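PnpC (Pseudomonas putida, PDB 3N9T) probably catalyses the ferric-iron-dependent intradiol cleavage of hydroxyquinol by dioxygen, opening the ring between two adjacent hydroxyl-bearing carbons. Local coordinates at residues 193-198 with 212-217. Residues are numbered along the deposited sequence; the frame is centred on the assembly and turned at random.
Sequences CYPIPT and HAWRPA. With FE (Fe (III) ion), chain D.
The rim of the W214 six-membered ring (CE3, CZ3) sits against the Y194 backbone, between P195 on one side and the C193 sulfur on the other. The P195 ring covers one face, its CD 4.3 Å from the centroid of the W214 six-membered ring in a CH-pi contact, while C193 brings SG in obliquely, 4.7 Å from the same centroid. With W214 CG anti to its carbonyl carbon, the chi1 of -66° swings the indole alongside the P195 ring. Y194 and R215 emerge on the other face of this short antiparallel pairing. R215 N donates to Y194 O at 2.9 Å, I196 N to A213 O at 2.7 Å, and a weak bond runs from Y194 N to R215 O. I196 is a two-pronged wedge: CG1 sits 3.8 Å from A213 CB, and CG2 lies 3.8 Å from R215 CG, with L77 and T81 of helix 74-81 beyond. Cut back to an alanine, the residue would lose both prongs, and a gap would probably open between A213 and the R215 chain, leaving that chain freer to shift, though D246 makes a salt bridge with its guanidinium through NH2. The Y194 OH binds the ferric ion at 2.2 Å, joining Y160, H218 and H220 in the two-tyrosine, two-histidine iron site of intradiol dioxygenases.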
ATOM      1  N   CYS A 193     -18.825   4.050  23.688  1.00 23.66           N
ATOM      2  CA  CYS A 193     -17.600   3.707  22.917  1.00 23.22           C
ATOM      3  C   CYS A 193     -17.700   2.257  22.388  1.00 23.85           C
ATOM      4  O   CYS A 193     -18.424   1.416  22.961  1.00 22.88           O
ATOM      5  CB  CYS A 193     -16.353   3.949  23.777  1.00 23.64           C
ATOM      6  SG  CYS A 193     -16.324   3.052  25.328  1.00 29.14           S
ATOM      7  N   TYR A 194     -17.012   1.948  21.303  1.00 23.25           N
ATOM      8  CA  TYR A 194     -17.091   0.611  20.729  1.00 22.87           C
ATOM      9  C   TYR A 194     -15.765   0.374  19.974  1.00 21.85           C
ATOM     10  O   TYR A 194     -15.132   1.372  19.606  1.00 20.48           O
ATOM     11  CB  TYR A 194     -18.307   0.497  19.794  1.00 23.37           C
ATOM     12  CG  TYR A 194     -18.285   1.468  18.608  1.00 26.03           C
ATOM     13  CD1 TYR A 194     -18.950   2.685  18.674  1.00 26.82           C
ATOM     14  CD2 TYR A 194     -17.659   1.139  17.407  1.00 27.02           C
ATOM     15  CE1 TYR A 194     -18.987   3.560  17.595  1.00 29.73           C
ATOM     16  CE2 TYR A 194     -17.669   2.023  16.314  1.00 30.99           C
ATOM     17  CZ  TYR A 194     -18.331   3.248  16.403  1.00 28.46           C
ATOM     18  OH  TYR A 194     -18.402   4.179  15.335  1.00 31.88           O
ATOM     19  N   PRO A 195     -15.309  -0.913  19.818  1.00 21.28           N
ATOM     20  CA  PRO A 195     -14.021  -1.145  19.161  1.00 21.27           C
ATOM     21  C   PRO A 195     -14.216  -1.349  17.664  1.00 20.61           C
ATOM     22  O   PRO A 195     -15.285  -1.782  17.218  1.00 20.68           O
ATOM     23  CB  PRO A 195     -13.533  -2.474  19.803  1.00 21.63           C
ATOM     24  CG  PRO A 195     -14.868  -3.287  19.911  1.00 22.08           C
ATOM     25  CD  PRO A 195     -15.897  -2.206  20.310  1.00 22.25           C
ATOM     26  N   ILE A 196     -13.191  -1.030  16.894  1.00 18.88           N
ATOM     27  CA  ILE A 196     -13.223  -1.324  15.471  1.00 19.06           C
ATOM     28  C   ILE A 196     -12.854  -2.805  15.246  1.00 18.98           C
ATOM     29  O   ILE A 196     -12.251  -3.423  16.131  1.00 18.82           O
ATOM     30  CB  ILE A 196     -12.264  -0.417  14.709  1.00 18.66           C
ATOM     31  CG1 ILE A 196     -10.823  -0.746  15.134  1.00 20.34           C
ATOM     32  CG2 ILE A 196     -12.571   1.104  14.941  1.00 17.73           C
ATOM     33  CD1 ILE A 196      -9.824  -0.359  13.980  1.00 23.72           C
ATOM     34  N   PRO A 197     -13.114  -3.349  14.043  1.00 19.44           N
ATOM     35  CA  PRO A 197     -12.789  -4.794  13.846  1.00 20.27           C
ATOM     36  C   PRO A 197     -11.294  -5.100  13.993  1.00 20.22           C
ATOM     37  O   PRO A 197     -10.424  -4.405  13.435  1.00 18.48           O
ATOM     38  CB  PRO A 197     -13.267  -5.074  12.410  1.00 20.32           C
ATOM     39  CG  PRO A 197     -14.167  -3.887  12.024  1.00 18.63           C
ATOM     40  CD  PRO A 197     -13.769  -2.738  12.865  1.00 19.71           C
ATOM     41  N   THR A 198     -10.963  -6.127  14.754  1.00 20.73           N
ATOM     42  CA  THR A 198      -9.556  -6.420  14.938  1.00 21.09           C
ATOM     43  C   THR A 198      -9.228  -7.844  14.500  1.00 21.77           C
ATOM     44  O   THR A 198      -8.195  -8.355  14.828  1.00 22.73           O
ATOM     45  CB  THR A 198      -9.194  -6.263  16.410  1.00 22.55           C
ATOM     46  OG1 THR A 198     -10.125  -7.042  17.165  1.00 22.33           O
ATOM     47  CG2 THR A 198      -9.374  -4.841  16.851  1.00 20.11           C
ATOM     48  N   HIS A 212      -4.793   0.308  21.226  1.00 16.95           N
ATOM     49  CA  HIS A 212      -6.116  -0.253  21.429  1.00 18.45           C
ATOM     50  C   HIS A 212      -7.006  -0.035  20.146  1.00 18.49           C
ATOM     51  O   HIS A 212      -6.627   0.732  19.256  1.00 18.07           O
ATOM     52  CB  HIS A 212      -6.732   0.370  22.701  1.00 17.04           C
ATOM     53  CG  HIS A 212      -7.150   1.803  22.545  1.00 17.89           C
ATOM     54  ND1 HIS A 212      -8.090   2.201  21.622  1.00 17.40           N
ATOM     55  CD2 HIS A 212      -6.769   2.926  23.204  1.00 16.81           C
ATOM     56  CE1 HIS A 212      -8.248   3.512  21.697  1.00 19.35           C
ATOM     57  NE2 HIS A 212      -7.476   3.972  22.664  1.00 20.10           N
ATOM     58  N   ALA A 213      -8.144  -0.710  20.068  1.00 17.33           N
ATOM     59  CA  ALA A 213      -9.025  -0.603  18.920  1.00 17.99           C
ATOM     60  C   ALA A 213     -10.291   0.221  19.193  1.00 18.02           C
ATOM     61  O   ALA A 213     -11.286   0.061  18.471  1.00 19.78           O
ATOM     62  CB  ALA A 213      -9.378  -2.038  18.394  1.00 16.59           C
ATOM     63  N   TRP A 214     -10.293   1.090  20.218  1.00 18.12           N
ATOM     64  CA  TRP A 214     -11.551   1.774  20.594  1.00 18.84           C
ATOM     65  C   TRP A 214     -11.765   3.094  19.893  1.00 18.67           C
ATOM     66  O   TRP A 214     -10.844   3.924  19.764  1.00 18.36           O
ATOM     67  CB  TRP A 214     -11.698   2.009  22.104  1.00 19.05           C
ATOM     68  CG  TRP A 214     -11.832   0.759  22.897  1.00 20.18           C
ATOM     69  CD1 TRP A 214     -10.815  -0.009  23.366  1.00 24.59           C
ATOM     70  CD2 TRP A 214     -13.038   0.110  23.292  1.00 23.12           C
ATOM     71  NE1 TRP A 214     -11.313  -1.100  24.035  1.00 26.27           N
ATOM     72  CE2 TRP A 214     -12.674  -1.048  24.018  1.00 25.40           C
ATOM     73  CE3 TRP A 214     -14.400   0.417  23.160  1.00 25.05           C
ATOM     74  CZ2 TRP A 214     -13.609  -1.891  24.600  1.00 26.19           C
ATOM     75  CZ3 TRP A 214     -15.323  -0.432  23.724  1.00 23.89           C
ATOM     76  CH2 TRP A 214     -14.932  -1.601  24.392  1.00 25.55           C
ATOM     77  N   ARG A 215     -13.020   3.327  19.542  1.00 17.68           N
ATOM     78  CA  ARG A 215     -13.490   4.691  19.338  1.00 17.26           C
ATOM     79  C   ARG A 215     -14.188   5.299  20.554  1.00 16.08           C
ATOM     80  O   ARG A 215     -14.999   4.624  21.188  1.00 15.79           O
ATOM     81  CB  ARG A 215     -14.418   4.729  18.181  1.00 17.34           C
ATOM     82  CG  ARG A 215     -13.731   4.080  16.963  1.00 20.79           C
ATOM     83  CD  ARG A 215     -13.968   4.870  15.723  1.00 21.58           C
ATOM     84  NE  ARG A 215     -13.615   6.270  15.874  1.00 18.55           N
ATOM     85  CZ  ARG A 215     -14.226   7.228  15.208  1.00 21.00           C
ATOM     86  NH1 ARG A 215     -15.176   6.911  14.350  1.00 21.48           N
ATOM     87  NH2 ARG A 215     -13.885   8.491  15.365  1.00 17.00           N
ATOM     88  N   PRO A 216     -13.887   6.567  20.866  1.00 15.09           N
ATOM     89  CA  PRO A 216     -14.741   7.248  21.854  1.00 15.39           C
ATOM     90  C   PRO A 216     -16.192   7.343  21.397  1.00 15.77           C
ATOM     91  O   PRO A 216     -16.463   7.423  20.199  1.00 14.58           O
ATOM     92  CB  PRO A 216     -14.166   8.663  21.938  1.00 14.63           C
ATOM     93  CG  PRO A 216     -13.359   8.835  20.680  1.00 13.34           C
ATOM     94  CD  PRO A 216     -12.958   7.493  20.173  1.00 14.36           C
ATOM     95  N   ALA A 217     -17.107   7.379  22.371  1.00 14.89           N
ATOM     96  CA  ALA A 217     -18.548   7.521  22.110  1.00 15.02           C
ATOM     97  C   ALA A 217     -18.871   8.748  21.257  1.00 14.13           C
ATOM     98  O   ALA A 217     -18.294   9.813  21.444  1.00 13.59           O
ATOM     99  CB  ALA A 217     -19.326   7.541  23.461  1.00 13.69           C
TER
HETATM  100 FE    FE D 292     -19.438   5.853  14.448  1.00 40.62          FE
HETATM  101  O   HOH W   1     -18.582   5.419  12.554  1.00 41.05           O